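Putative alpha-L-fucosidase (Bacteroides thetaiotaomicron VPI-5482, PDB 3GZA) probably acts as an alpha-L-fucosidase of glycoside hydrolase family 29, hydrolysing alpha-L-fucosidic bonds in glycans. Local coordinates at residues D109-F114 and T167-R172; P193-I198 and C206-N211; D301-S306 and R342-P347; Q397-G402 and E414-T419. All coordinates share one frame; numbering follows the deposited sequence. Where two conformers were deposited one is given.

Interaction 1: residues D109-F114 and T167-R172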
loop_
_atom_site.group_PDB
_atom_site.type_symbol
_atom_site.label_atom_id
_atom_site.label_comp_id
_atom_site.label_asym_id
_atom_site.label_seq_id
_atom_site.Cartn_x
_atom_site.Cartn_y
_atom_site.Cartn_z
ATOM N N ASP A 109 -10.201 14.122 -2.014
ATOM C CA ASP A 109 -11.090 13.005 -2.312
ATOM C C ASP A 109 -11.776 13.362 -3.619
ATOM O O ASP A 109 -12.726 14.144 -3.657
ATOM C CB ASP A 109 -12.073 12.780 -1.198
ATOM C CG ASP A 109 -12.856 11.492 -1.385
ATOM O OD1 ASP A 109 -13.145 11.109 -2.543
ATOM O OD2 ASP A 109 -13.203 10.897 -0.343
ATOM N N ILE A 110 -11.216 12.847 -4.705
ATOM C CA ILE A 110 -11.700 13.204 -6.010
ATOM C C ILE A 110 -13.036 12.520 -6.293
ATOM O O ILE A 110 -13.854 13.081 -7.009
ATOM C CB ILE A 110 -10.661 12.877 -7.082
ATOM C CG1 ILE A 110 -9.425 13.743 -6.842
ATOM C CG2 ILE A 110 -11.211 13.122 -8.532
ATOM C CD1 ILE A 110 -8.237 13.404 -7.741
ATOM N N VAL A 111 -13.270 11.339 -5.712
ATOM C CA VAL A 111 -14.582 10.696 -5.841
ATOM C C VAL A 111 -15.647 11.618 -5.233
ATOM O O VAL A 111 -16.729 11.814 -5.809
ATOM C CB VAL A 111 -14.584 9.300 -5.200
ATOM C CG1 VAL A 111 -16.016 8.725 -5.215
ATOM C CG2 VAL A 111 -13.605 8.359 -5.931
ATOM N N ARG A 112 -15.347 12.216 -4.090
ATOM C CA ARG A 112 -16.295 13.138 -3.464
ATOM C C ARG A 112 -16.532 14.386 -4.313
ATOM O O ARG A 112 -17.656 14.814 -4.547
ATOM C CB ARG A 112 -15.864 13.513 -2.079
ATOM C CG ARG A 112 -16.988 14.294 -1.411
ATOM C CD ARG A 112 -16.952 14.365 0.069
ATOM N NE ARG A 112 -16.743 13.093 0.713
ATOM C CZ ARG A 112 -17.682 12.135 0.854
ATOM N NH1 ARG A 112 -18.910 12.299 0.400
ATOM N NH2 ARG A 112 -17.371 11.016 1.496
ATOM N N ASP A 113 -15.437 14.999 -4.749
ATOM C CA ASP A 113 -15.550 16.173 -5.612
ATOM C C ASP A 113 -16.464 15.803 -6.791
ATOM O O ASP A 113 -17.389 16.540 -7.154
ATOM C CB ASP A 113 -14.194 16.544 -6.182
ATOM C CG ASP A 113 -13.281 17.288 -5.230
ATOM O OD1 ASP A 113 -13.479 17.314 -4.010
ATOM O OD2 ASP A 113 -12.309 17.841 -5.780
ATOM N N PHE A 114 -16.201 14.651 -7.380
ATOM C CA PHE A 114 -16.894 14.178 -8.582
ATOM C C PHE A 114 -18.356 13.920 -8.412
ATOM O O PHE A 114 -19.179 14.435 -9.197
ATOM C CB PHE A 114 -16.206 12.900 -9.058
ATOM C CG PHE A 114 -16.764 12.351 -10.325
ATOM C CD1 PHE A 114 -16.354 12.839 -11.522
ATOM C CD2 PHE A 114 -17.682 11.318 -10.321
ATOM C CE1 PHE A 114 -16.879 12.362 -12.703
ATOM C CE2 PHE A 114 -18.179 10.799 -11.534
ATOM C CZ PHE A 114 -17.780 11.327 -12.701
ATOM N N THR A 167 -17.513 -1.352 -0.213
ATOM C CA THR A 167 -18.412 -0.894 0.861
ATOM C C THR A 167 -18.218 0.609 1.088
ATOM O O THR A 167 -19.209 1.357 1.238
ATOM C CB THR A 167 -18.179 -1.682 2.162
ATOM O OG1 THR A 167 -18.422 -3.072 1.921
ATOM C CG2 THR A 167 -19.156 -1.233 3.288
ATOM N N GLU A 168 -16.977 1.059 1.135
ATOM C CA GLU A 168 -16.732 2.510 1.329
ATOM C C GLU A 168 -17.415 3.297 0.230
ATOM O O GLU A 168 -18.076 4.331 0.484
ATOM C CB GLU A 168 -15.226 2.824 1.335
ATOM C CG GLU A 168 -14.492 2.319 2.544
ATOM C CD GLU A 168 -13.017 2.645 2.555
ATOM O OE1 GLU A 168 -12.435 2.841 1.478
ATOM O OE2 GLU A 168 -12.440 2.657 3.685
ATOM N N LEU A 169 -17.173 2.883 -1.007
ATOM C CA LEU A 169 -17.701 3.595 -2.176
ATOM C C LEU A 169 -19.205 3.584 -2.263
ATOM O O LEU A 169 -19.812 4.549 -2.758
ATOM C CB LEU A 169 -17.019 3.104 -3.439
ATOM C CG LEU A 169 -15.513 3.423 -3.511
ATOM C CD1 LEU A 169 -14.734 2.535 -4.512
ATOM C CD2 LEU A 169 -15.205 4.953 -3.743
ATOM N N CYS A 170 -19.822 2.535 -1.716
ATOM C CA CYS A 170 -21.307 2.390 -1.725
ATOM C C CYS A 170 -22.001 2.992 -0.527
ATOM O O CYS A 170 -23.232 3.003 -0.486
ATOM C CB CYS A 170 -21.712 0.917 -1.835
ATOM S SG CYS A 170 -21.380 0.157 -3.452
ATOM N N THR A 171 -21.241 3.449 0.474
ATOM C CA THR A 171 -21.853 3.998 1.691
ATOM C C THR A 171 -21.532 5.453 1.983
ATOM O O THR A 171 -22.267 6.070 2.751
ATOM C CB THR A 171 -21.494 3.169 2.947
ATOM O OG1 THR A 171 -20.046 3.138 3.093
ATOM C CG2 THR A 171 -22.059 1.721 2.785
ATOM N N ARG A 172 -20.488 5.994 1.387
ATOM C CA ARG A 172 -20.058 7.339 1.785
ATOM C C ARG A 172 -20.234 8.407 0.711
ATOM O O ARG A 172 -19.850 9.546 0.956
ATOM C CB ARG A 172 -18.569 7.279 2.138
ATOM C CG ARG A 172 -18.219 6.357 3.250
ATOM C CD ARG A 172 -16.710 6.271 3.431
ATOM N NE ARG A 172 -16.352 5.354 4.511
ATOM C CZ ARG A 172 -15.087 5.200 4.913
ATOM N NH1 ARG A 172 -14.112 5.860 4.318
ATOM N NH2 ARG A 172 -14.828 4.364 5.892
#
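V111 and R112, in the first turn of helix 110-121, meet L169 of helix 148-171 and R172, three residues further on, and D109 sets up that first turn. As its N-cap, D109 accepts from R112 N through OD1 at 2.9 Å, while its OD2 turns to Y173 OH, one residue beyond R172. V111 comes next and supplies the apolar half of the contact. Its CG1 lies anti to the backbone N (chi1 174°) and meets L169 CD2 at 4.1 Å, the two side chains crossing at about a right angle. Both also rest on I127 of strand 124-129, so the pair illustrates how neighbouring helices outside a TIM barrel touch over the parallel strand that both pack against. R112 follows with the polar half. A bend at chi3 (-48°) brings its guanidinium end-on to a single atom, R172 O, which receives NH1 at 3.0 Å and NH2 at 2.9 Å. The oxygen lies in the guanidinium plane; NH1 approaches in the carbonyl plane, whereas NH2 stands 36° above it. With a leucine in place of R112, R172 O would probably be left without either donor and segment 167-172 less firmly tied to helix 110-121. R172 also offers CB, 4.0 Å from R112 NH2; its own guanidinium carries E168 CG over one face and pairs with D92.

Interaction 2: residues P193-I198 and C206-N211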
loop_
_atom_site.group_PDB
_atom_site.type_symbol
_atom_site.label_atom_id
_atom_site.label_comp_id
_atom_site.label_asym_id
_atom_site.label_seq_id
_atom_site.Cartn_x
_atom_site.Cartn_y
_atom_site.Cartn_z
ATOM N N PRO A 193 -14.404 -11.105 -5.517
ATOM C CA PRO A 193 -14.939 -10.649 -4.241
ATOM C C PRO A 193 -16.429 -10.775 -4.227
ATOM O O PRO A 193 -17.060 -10.681 -5.299
ATOM C CB PRO A 193 -14.504 -9.188 -4.204
ATOM C CG PRO A 193 -14.482 -8.772 -5.569
ATOM C CD PRO A 193 -13.958 -9.975 -6.329
ATOM N N ASP A 194 -17.021 -10.936 -3.041
ATOM C CA ASP A 194 -18.440 -11.158 -2.943
ATOM C C ASP A 194 -19.118 -9.786 -2.793
ATOM O O ASP A 194 -19.552 -9.367 -1.705
ATOM C CB ASP A 194 -18.746 -12.073 -1.790
ATOM C CG ASP A 194 -20.154 -12.674 -1.861
ATOM O OD1 ASP A 194 -20.905 -12.387 -2.844
ATOM O OD2 ASP A 194 -20.526 -13.387 -0.912
ATOM N N VAL A 195 -19.234 -9.120 -3.948
ATOM C CA VAL A 195 -19.685 -7.731 -4.005
ATOM C C VAL A 195 -21.163 -7.492 -4.288
ATOM O O VAL A 195 -21.691 -6.437 -3.948
ATOM C CB VAL A 195 -18.821 -6.898 -5.006
ATOM C CG1 VAL A 195 -17.381 -6.715 -4.432
ATOM C CG2 VAL A 195 -18.762 -7.555 -6.412
ATOM N N GLU A 196 -21.847 -8.451 -4.895
ATOM C CA GLU A 196 -23.229 -8.222 -5.254
ATOM C C GLU A 196 -24.070 -7.977 -3.997
ATOM O O GLU A 196 -24.904 -7.061 -4.000
ATOM C CB GLU A 196 -23.812 -9.357 -6.121
ATOM C CG GLU A 196 -25.153 -8.974 -6.652
ATOM C CD GLU A 196 -25.994 -10.139 -7.127
ATOM O OE1 GLU A 196 -25.480 -11.284 -7.301
ATOM O OE2 GLU A 196 -27.216 -9.898 -7.327
ATOM N N PRO A 197 -23.846 -8.735 -2.910
ATOM C CA PRO A 197 -24.659 -8.441 -1.722
ATOM C C PRO A 197 -24.425 -7.077 -1.131
ATOM O O PRO A 197 -25.337 -6.518 -0.507
ATOM C CB PRO A 197 -24.215 -9.501 -0.719
ATOM C CG PRO A 197 -23.674 -10.596 -1.541
ATOM C CD PRO A 197 -23.016 -9.950 -2.687
ATOM N N ILE A 198 -23.211 -6.576 -1.280
ATOM C CA ILE A 198 -22.858 -5.230 -0.767
ATOM C C ILE A 198 -23.611 -4.167 -1.571
ATOM O O ILE A 198 -24.248 -3.275 -1.004
ATOM C CB ILE A 198 -21.355 -4.982 -0.827
ATOM C CG1 ILE A 198 -20.606 -5.954 0.058
ATOM C CG2 ILE A 198 -21.002 -3.536 -0.384
ATOM C CD1 ILE A 198 -19.109 -5.907 -0.227
ATOM N N CYS A 206 -28.876 0.890 -7.747
ATOM C CA CYS A 206 -27.677 1.055 -8.542
ATOM C C CYS A 206 -27.479 -0.070 -9.538
ATOM O O CYS A 206 -27.656 -1.228 -9.211
ATOM C CB CYS A 206 -26.460 1.172 -7.600
ATOM S SG CYS A 206 -24.846 1.377 -8.371
ATOM N N LEU A 207 -27.115 0.261 -10.772
ATOM C CA LEU A 207 -26.843 -0.767 -11.775
ATOM C C LEU A 207 -25.583 -1.485 -11.382
ATOM O O LEU A 207 -24.556 -0.856 -11.130
ATOM C CB LEU A 207 -26.693 -0.167 -13.170
ATOM C CG LEU A 207 -27.924 0.554 -13.737
ATOM C CD1 LEU A 207 -27.528 1.656 -14.813
ATOM C CD2 LEU A 207 -28.995 -0.448 -14.243
ATOM N N PHE A 208 -25.661 -2.798 -11.354
ATOM C CA PHE A 208 -24.534 -3.668 -10.967
ATOM C C PHE A 208 -23.913 -4.213 -12.269
ATOM O O PHE A 208 -24.565 -4.970 -13.019
ATOM C CB PHE A 208 -25.014 -4.807 -10.091
ATOM C CG PHE A 208 -23.921 -5.740 -9.660
ATOM C CD1 PHE A 208 -23.136 -5.466 -8.538
ATOM C CD2 PHE A 208 -23.651 -6.899 -10.396
ATOM C CE1 PHE A 208 -22.128 -6.320 -8.164
ATOM C CE2 PHE A 208 -22.645 -7.742 -10.020
ATOM C CZ PHE A 208 -21.889 -7.476 -8.911
ATOM N N TYR A 209 -22.670 -3.804 -12.566
ATOM C CA TYR A 209 -22.013 -4.197 -13.794
ATOM C C TYR A 209 -20.574 -4.546 -13.460
ATOM O O TYR A 209 -19.717 -3.640 -13.416
ATOM C CB TYR A 209 -22.159 -3.071 -14.820
ATOM C CG TYR A 209 -21.505 -3.382 -16.111
ATOM C CD1 TYR A 209 -22.054 -4.293 -16.987
ATOM C CD2 TYR A 209 -20.329 -2.757 -16.476
ATOM C CE1 TYR A 209 -21.426 -4.608 -18.167
ATOM C CE2 TYR A 209 -19.669 -3.115 -17.670
ATOM C CZ TYR A 209 -20.227 -4.042 -18.483
ATOM O OH TYR A 209 -19.657 -4.473 -19.655
ATOM N N HIS A 210 -20.206 -5.815 -13.280
ATOM C CA HIS A 210 -20.966 -7.037 -13.460
ATOM C C HIS A 210 -20.102 -8.148 -12.892
ATOM O O HIS A 210 -18.947 -7.927 -12.565
ATOM C CB HIS A 210 -21.208 -7.326 -14.959
ATOM C CG HIS A 210 -19.970 -7.325 -15.776
ATOM N ND1 HIS A 210 -19.386 -8.471 -16.258
ATOM C CD2 HIS A 210 -19.204 -6.291 -16.224
ATOM C CE1 HIS A 210 -18.309 -8.148 -16.959
ATOM N NE2 HIS A 210 -18.194 -6.832 -16.984
ATOM N N ASN A 211 -20.670 -9.335 -12.741
ATOM C CA ASN A 211 -19.876 -10.503 -12.366
ATOM C C ASN A 211 -20.474 -11.761 -13.001
ATOM O O ASN A 211 -21.368 -11.672 -13.847
ATOM C CB ASN A 211 -19.654 -10.604 -10.865
ATOM C CG ASN A 211 -20.871 -11.067 -10.105
ATOM O OD1 ASN A 211 -21.949 -11.268 -10.680
ATOM N ND2 ASN A 211 -20.717 -11.197 -8.786
HETATM O O HOH W 1 -17.903 -11.228 -7.870
HETATM O O HOH W 2 -22.879 -12.456 -7.143
#
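E196 lays its aliphatic stem over one face of the F208 ring. Its CG sits 4.2 Å from the ring centroid and only 8° off the normal, a CH-pi contact. This follows from chi1 of -171°, with CG anti to the backbone N; E196 CA lies 3.6 Å from F208 CE1. V195 arrives differently, its CG2 lying in the ring plane at the edge, 4.0 Å from F208 CE1, and the CG of N211 is also at the edge. An alanine in place of F208 has no ring, and the stem of E196 would probably lose its support and a gap open beside V195. The contact joins elements of a beta-alpha-beta unit, in which helix 196-202 connects the parallel strands 178-181 and 207-209; F181 of the former strand touches both V195 and F208. N211 ND2 donates to two water molecules, one of which donates to P193 O at 2.8 Å and the other to E196 OE1 at 2.9 Å. N211 OD1 is held by the backbone N atoms of D213 and R214, and E196 OE2 forms a salt bridge with R214. Carbon against ring thus holds segment 193-198 to strand 207-209, while amide and carboxylate are bridged by water, not by a direct bond.

Interaction 3: residues D301-S306 and R342-P347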
loop_
_atom_site.group_PDB
_atom_site.type_symbol
_atom_site.label_atom_id
_atom_site.label_comp_id
_atom_site.label_asym_id
_atom_site.label_seq_id
_atom_site.Cartn_x
_atom_site.Cartn_y
_atom_site.Cartn_z
ATOM N N ASP A 301 -22.278 9.671 -36.468
ATOM C CA ASP A 301 -22.447 8.323 -37.042
ATOM C C ASP A 301 -22.561 7.342 -35.849
ATOM O O ASP A 301 -23.466 6.486 -35.808
ATOM C CB ASP A 301 -21.204 8.014 -37.909
ATOM C CG ASP A 301 -21.206 6.608 -38.552
ATOM O OD1 ASP A 301 -22.215 6.198 -39.158
ATOM O OD2 ASP A 301 -20.125 5.918 -38.509
ATOM N N LYS A 302 -21.687 7.488 -34.851
ATOM C CA LYS A 302 -21.730 6.583 -33.698
ATOM C C LYS A 302 -23.009 6.741 -32.906
ATOM O O LYS A 302 -23.620 5.737 -32.487
ATOM C CB LYS A 302 -20.494 6.734 -32.827
ATOM C CG LYS A 302 -19.208 6.317 -33.559
ATOM C CD LYS A 302 -17.993 6.509 -32.691
ATOM C CE LYS A 302 -16.720 6.160 -33.491
ATOM N NZ LYS A 302 -16.851 4.884 -34.252
ATOM N N TYR A 303 -23.420 7.973 -32.660
ATOM C CA TYR A 303 -24.694 8.233 -31.955
ATOM C C TYR A 303 -25.851 7.500 -32.630
ATOM O O TYR A 303 -26.657 6.816 -31.961
ATOM C CB TYR A 303 -24.947 9.764 -31.964
ATOM C CG TYR A 303 -26.260 10.169 -31.288
ATOM C CD1 TYR A 303 -26.335 10.291 -29.916
ATOM C CD2 TYR A 303 -27.385 10.440 -32.031
ATOM C CE1 TYR A 303 -27.514 10.635 -29.285
ATOM C CE2 TYR A 303 -28.550 10.804 -31.425
ATOM C CZ TYR A 303 -28.608 10.896 -30.072
ATOM O OH TYR A 303 -29.807 11.254 -29.443
ATOM N N GLU A 304 -25.949 7.619 -33.950
ATOM C CA GLU A 304 -27.071 6.993 -34.673
ATOM C C GLU A 304 -26.998 5.464 -34.635
ATOM O O GLU A 304 -28.014 4.782 -34.745
ATOM C CB GLU A 304 -27.138 7.512 -36.126
ATOM C CG GLU A 304 -27.503 8.991 -36.174
ATOM C CD GLU A 304 -27.685 9.532 -37.553
ATOM O OE1 GLU A 304 -27.698 8.764 -38.538
ATOM O OE2 GLU A 304 -27.848 10.758 -37.668
ATOM N N LYS A 305 -25.790 4.933 -34.475
ATOM C CA LYS A 305 -25.575 3.487 -34.438
ATOM C C LYS A 305 -25.420 2.942 -33.027
ATOM O O LYS A 305 -24.961 1.841 -32.832
ATOM C CB LYS A 305 -24.403 3.087 -35.362
ATOM C CG LYS A 305 -24.697 3.322 -36.841
ATOM C CD LYS A 305 -23.478 3.181 -37.758
ATOM C CE LYS A 305 -23.861 3.402 -39.275
ATOM N NZ LYS A 305 -22.678 3.815 -40.117
ATOM N N SER A 306 -25.802 3.718 -32.016
ATOM C CA SER A 306 -25.784 3.285 -30.626
ATOM C C SER A 306 -27.118 3.675 -30.065
ATOM O O SER A 306 -27.997 2.829 -30.035
ATOM C CB SER A 306 -24.631 3.853 -29.793
ATOM O OG SER A 306 -24.523 5.257 -29.937
ATOM N N ARG A 342 -29.757 19.927 -32.848
ATOM C CA ARG A 342 -30.109 20.460 -34.155
ATOM C C ARG A 342 -30.889 19.449 -35.013
ATOM O O ARG A 342 -31.885 19.801 -35.683
ATOM C CB ARG A 342 -28.867 20.890 -34.918
ATOM C CG ARG A 342 -29.210 21.768 -36.102
ATOM C CD ARG A 342 -27.992 22.060 -36.955
ATOM N NE ARG A 342 -27.534 20.868 -37.662
ATOM C CZ ARG A 342 -28.056 20.389 -38.786
ATOM N NH1 ARG A 342 -29.043 21.015 -39.421
ATOM N NH2 ARG A 342 -27.557 19.272 -39.307
ATOM N N ARG A 343 -30.446 18.196 -35.002
ATOM C CA ARG A 343 -31.089 17.192 -35.831
ATOM C C ARG A 343 -32.414 16.698 -35.278
ATOM O O ARG A 343 -33.397 16.606 -36.035
ATOM C CB ARG A 343 -30.195 15.964 -36.013
ATOM C CG ARG A 343 -28.888 16.271 -36.673
ATOM C CD ARG A 343 -28.142 15.011 -36.986
ATOM N NE ARG A 343 -26.837 15.308 -37.557
ATOM C CZ ARG A 343 -26.003 14.387 -38.021
ATOM N NH1 ARG A 343 -26.322 13.115 -37.999
ATOM N NH2 ARG A 343 -24.831 14.753 -38.517
ATOM N N PHE A 344 -32.465 16.449 -33.972
ATOM C CA PHE A 344 -33.561 15.705 -33.426
ATOM C C PHE A 344 -34.420 16.353 -32.361
ATOM O O PHE A 344 -35.353 15.716 -31.919
ATOM C CB PHE A 344 -33.034 14.351 -32.904
ATOM C CG PHE A 344 -32.226 13.567 -33.915
ATOM C CD1 PHE A 344 -32.785 13.205 -35.124
ATOM C CD2 PHE A 344 -30.921 13.184 -33.645
ATOM C CE1 PHE A 344 -32.045 12.476 -36.064
ATOM C CE2 PHE A 344 -30.185 12.480 -34.562
ATOM C CZ PHE A 344 -30.762 12.122 -35.775
ATOM N N SER A 345 -34.195 17.605 -31.978
ATOM C CA SER A 345 -34.997 18.148 -30.885
ATOM C C SER A 345 -36.378 18.609 -31.301
ATOM O O SER A 345 -37.320 18.543 -30.497
ATOM C CB SER A 345 -34.279 19.279 -30.160
ATOM O OG SER A 345 -34.202 20.420 -30.975
ATOM N N SER A 346 -36.521 19.004 -32.561
ATOM C CA SER A 346 -37.780 19.533 -33.047
ATOM C C SER A 346 -38.243 18.825 -34.315
ATOM O O SER A 346 -37.836 19.166 -35.398
ATOM C CB SER A 346 -37.632 21.036 -33.258
ATOM O OG SER A 346 -37.254 21.654 -32.027
ATOM N N PRO A 347 -39.122 17.821 -34.170
ATOM C CA PRO A 347 -39.601 17.108 -35.360
ATOM C C PRO A 347 -40.598 17.855 -36.211
ATOM O O PRO A 347 -41.189 18.840 -35.771
ATOM C CB PRO A 347 -40.336 15.911 -34.774
ATOM C CG PRO A 347 -40.792 16.353 -33.473
ATOM C CD PRO A 347 -39.701 17.242 -32.944
#
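E304 OE2 is met by three groups. R343 NH1 forms a salt bridge with it at 2.8 Å, although the hydrogen bond within that bridge is weak, its N-H...O angle being 122°. Y370 OH adds a further hydrogen bond, and F344 offers its ring edge, with CZ 3.7 Å from E304 OE2. The carboxylate stands 72° from the guanidinium plane, so the two charged groups meet through one oxygen and one nitrogen instead of lying flat side by side. R343 NE bonds to E339, one helical turn earlier, and this second partner would be expected to steady the guanidinium. With CG anti to the carbonyl carbon (chi1 -52°), the F344 ring carries R343 CB 3.6 Å above the centre of one face. Its CE2 also reaches Y303 CE2 at 3.9 Å, near the plane of the tyrosine ring. Around this cluster, Y370 meets F344 edge-to-face, I372 supports the phenylalanine from strand 366-375, and I410 of strand 409-418 touches both aromatic residues. The contact therefore brings helix 296-304 of the fucosidase barrel and helix 327-344 together against strands 366-375 and 409-418, neighbours in one sheet of the C-terminal beta domain.

Interaction 4: residues Q397-G402 and E414-T419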
loop_
_atom_site.group_PDB
_atom_site.type_symbol
_atom_site.label_atom_id
_atom_site.label_comp_id
_atom_site.label_asym_id
_atom_site.label_seq_id
_atom_site.Cartn_x
_atom_site.Cartn_y
_atom_site.Cartn_z
ATOM N N GLN A 397 -45.012 4.643 -50.478
ATOM C CA GLN A 397 -43.829 3.885 -50.851
ATOM C C GLN A 397 -43.062 3.610 -49.583
ATOM O O GLN A 397 -43.039 4.437 -48.686
ATOM C CB GLN A 397 -42.952 4.634 -51.840
ATOM C CG GLN A 397 -42.337 5.900 -51.338
ATOM C CD GLN A 397 -41.591 6.637 -52.429
ATOM O OE1 GLN A 397 -40.377 6.853 -52.329
ATOM N NE2 GLN A 397 -42.301 6.998 -53.490
ATOM N N THR A 398 -42.418 2.458 -49.526
ATOM C CA THR A 398 -41.646 2.074 -48.365
ATOM C C THR A 398 -40.292 2.763 -48.393
ATOM O O THR A 398 -39.612 2.744 -49.422
ATOM C CB THR A 398 -41.462 0.559 -48.317
ATOM O OG1 THR A 398 -42.758 -0.060 -48.365
ATOM C CG2 THR A 398 -40.714 0.126 -47.064
ATOM N N VAL A 399 -39.936 3.387 -47.271
ATOM C CA VAL A 399 -38.664 4.083 -47.116
ATOM C C VAL A 399 -37.668 3.276 -46.260
ATOM O O VAL A 399 -36.458 3.415 -46.424
ATOM C CB VAL A 399 -38.864 5.531 -46.595
ATOM C CG1 VAL A 399 -39.588 6.378 -47.676
ATOM C CG2 VAL A 399 -39.633 5.553 -45.312
ATOM N N CYS A 400 -38.171 2.450 -45.345
ATOM C CA CYS A 400 -37.289 1.558 -44.569
ATOM C C CYS A 400 -38.052 0.433 -43.908
ATOM O O CYS A 400 -39.283 0.439 -43.830
ATOM C CB CYS A 400 -36.458 2.308 -43.541
ATOM S SG CYS A 400 -37.398 3.197 -42.340
ATOM N N LYS A 401 -37.286 -0.562 -43.477
ATOM C CA LYS A 401 -37.828 -1.724 -42.798
ATOM C C LYS A 401 -36.847 -2.108 -41.718
ATOM O O LYS A 401 -35.649 -1.958 -41.888
ATOM C CB LYS A 401 -37.994 -2.882 -43.784
ATOM C CG LYS A 401 -39.081 -2.684 -44.831
ATOM N N GLY A 402 -37.360 -2.638 -40.620
ATOM C CA GLY A 402 -36.502 -3.096 -39.528
ATOM C C GLY A 402 -37.147 -4.122 -38.653
ATOM O O GLY A 402 -38.188 -4.674 -38.993
ATOM N N GLU A 414 -33.027 8.008 -47.899
ATOM C CA GLU A 414 -32.924 8.975 -48.984
ATOM C C GLU A 414 -34.149 9.887 -48.884
ATOM O O GLU A 414 -35.260 9.395 -48.741
ATOM C CB GLU A 414 -32.851 8.236 -50.319
ATOM C CG GLU A 414 -32.685 9.108 -51.541
ATOM C CD GLU A 414 -31.311 9.811 -51.649
ATOM O OE1 GLU A 414 -30.387 9.531 -50.836
ATOM O OE2 GLU A 414 -31.174 10.630 -52.606
ATOM N N PRO A 415 -33.954 11.216 -48.958
ATOM C CA PRO A 415 -35.074 12.132 -48.751
ATOM C C PRO A 415 -36.195 11.994 -49.750
ATOM O O PRO A 415 -35.938 11.739 -50.918
ATOM C CB PRO A 415 -34.442 13.518 -48.924
ATOM C CG PRO A 415 -33.023 13.320 -48.709
ATOM C CD PRO A 415 -32.716 11.956 -49.242
ATOM N N VAL A 416 -37.421 12.192 -49.292
ATOM C CA VAL A 416 -38.588 12.136 -50.147
ATOM C C VAL A 416 -39.482 13.323 -49.813
ATOM O O VAL A 416 -39.440 13.832 -48.701
ATOM C CB VAL A 416 -39.407 10.820 -49.967
ATOM C CG1 VAL A 416 -38.612 9.621 -50.447
ATOM C CG2 VAL A 416 -39.856 10.646 -48.513
ATOM N N GLU A 417 -40.245 13.779 -50.804
ATOM C CA GLU A 417 -41.208 14.848 -50.625
ATOM C C GLU A 417 -42.490 14.125 -50.296
ATOM O O GLU A 417 -43.087 13.475 -51.172
ATOM C CB GLU A 417 -41.355 15.680 -51.903
ATOM C CG GLU A 417 -40.109 16.445 -52.254
ATOM C CD GLU A 417 -39.749 17.470 -51.196
ATOM O OE1 GLU A 417 -40.628 18.271 -50.797
ATOM O OE2 GLU A 417 -38.580 17.471 -50.766
ATOM N N ALA A 418 -42.930 14.273 -49.053
ATOM C CA ALA A 418 -44.038 13.495 -48.541
ATOM C C ALA A 418 -45.113 14.323 -47.870
ATOM O O ALA A 418 -44.850 15.397 -47.370
ATOM C CB ALA A 418 -43.463 12.450 -47.506
ATOM N N THR A 419 -46.324 13.793 -47.840
ATOM C CA THR A 419 -47.409 14.435 -47.104
ATOM C C THR A 419 -47.709 13.677 -45.801
ATOM O O THR A 419 -48.416 14.175 -44.934
ATOM C CB THR A 419 -48.660 14.552 -47.947
ATOM O OG1 THR A 419 -49.047 13.264 -48.436
ATOM C CG2 THR A 419 -48.409 15.490 -49.145
#
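The side-chain amide of Q397 is the flat group here, and V416 CG1 reaches it beyond its oxygen, 3.8 Å from Q397 OE1. The methyl stands out of the amide plane and off the end of the group, so the approach is oblique, neither squarely over a face nor in line with an edge. The side chains of Q397 and V416 slide past each other in opposite directions. Q397 starts with CG lying between the backbone N and the carbonyl carbon (chi1 64°), followed by an extended chain that carries the amide across to the other strand. Beside this polar-to-methyl contact lies a purely apolar one. V399 CG1 is about equally far from both methyl groups of V416, 4.4 Å from V416 CG2 and 4.4 Å from V416 CG1, and therefore faces the fork of that side chain. The packing is light, and it brings the strands together by side chains alone. Each backbone is paired within its own sheet: Q397 and V399 bond to A390 and I388 of strand 383-392, V416 to V368 of strand 366-375. V399 and C400 both face I388, forming a classic beta bulge in the strand that presents V399. Strands 395-402 and 409-418 are the outermost strands, within this chain, of two different four-stranded antiparallel sheets. A surface contact between such strands spans one edge of a beta sandwich, the fold characteristic of F5/8 type C domains.

How the interactions relate
The four contacts follow one another along the chain, each closing before the next opens, and trace the path from barrel to sandwich. Interactions 1 and 2, with centres 16 Å apart, belong to the fucosidase barrel and touch where T167 of helix 148-171 packs on I198 of helix 196-202. Interaction 3 lies on the opposite side of the chain's centre, its centre about 33 Å from that of interaction 2, and links the barrel to the C-terminal domain. Interaction 4, between the two sheets of that domain, has its centre about 18 Å from that of interaction 3. Strand 409-418 connects the last two: its I410 packs on Y303 and F344 of interaction 3 and its V416 takes part in interaction 4, so one strand meets both the barrel side and the second sheet.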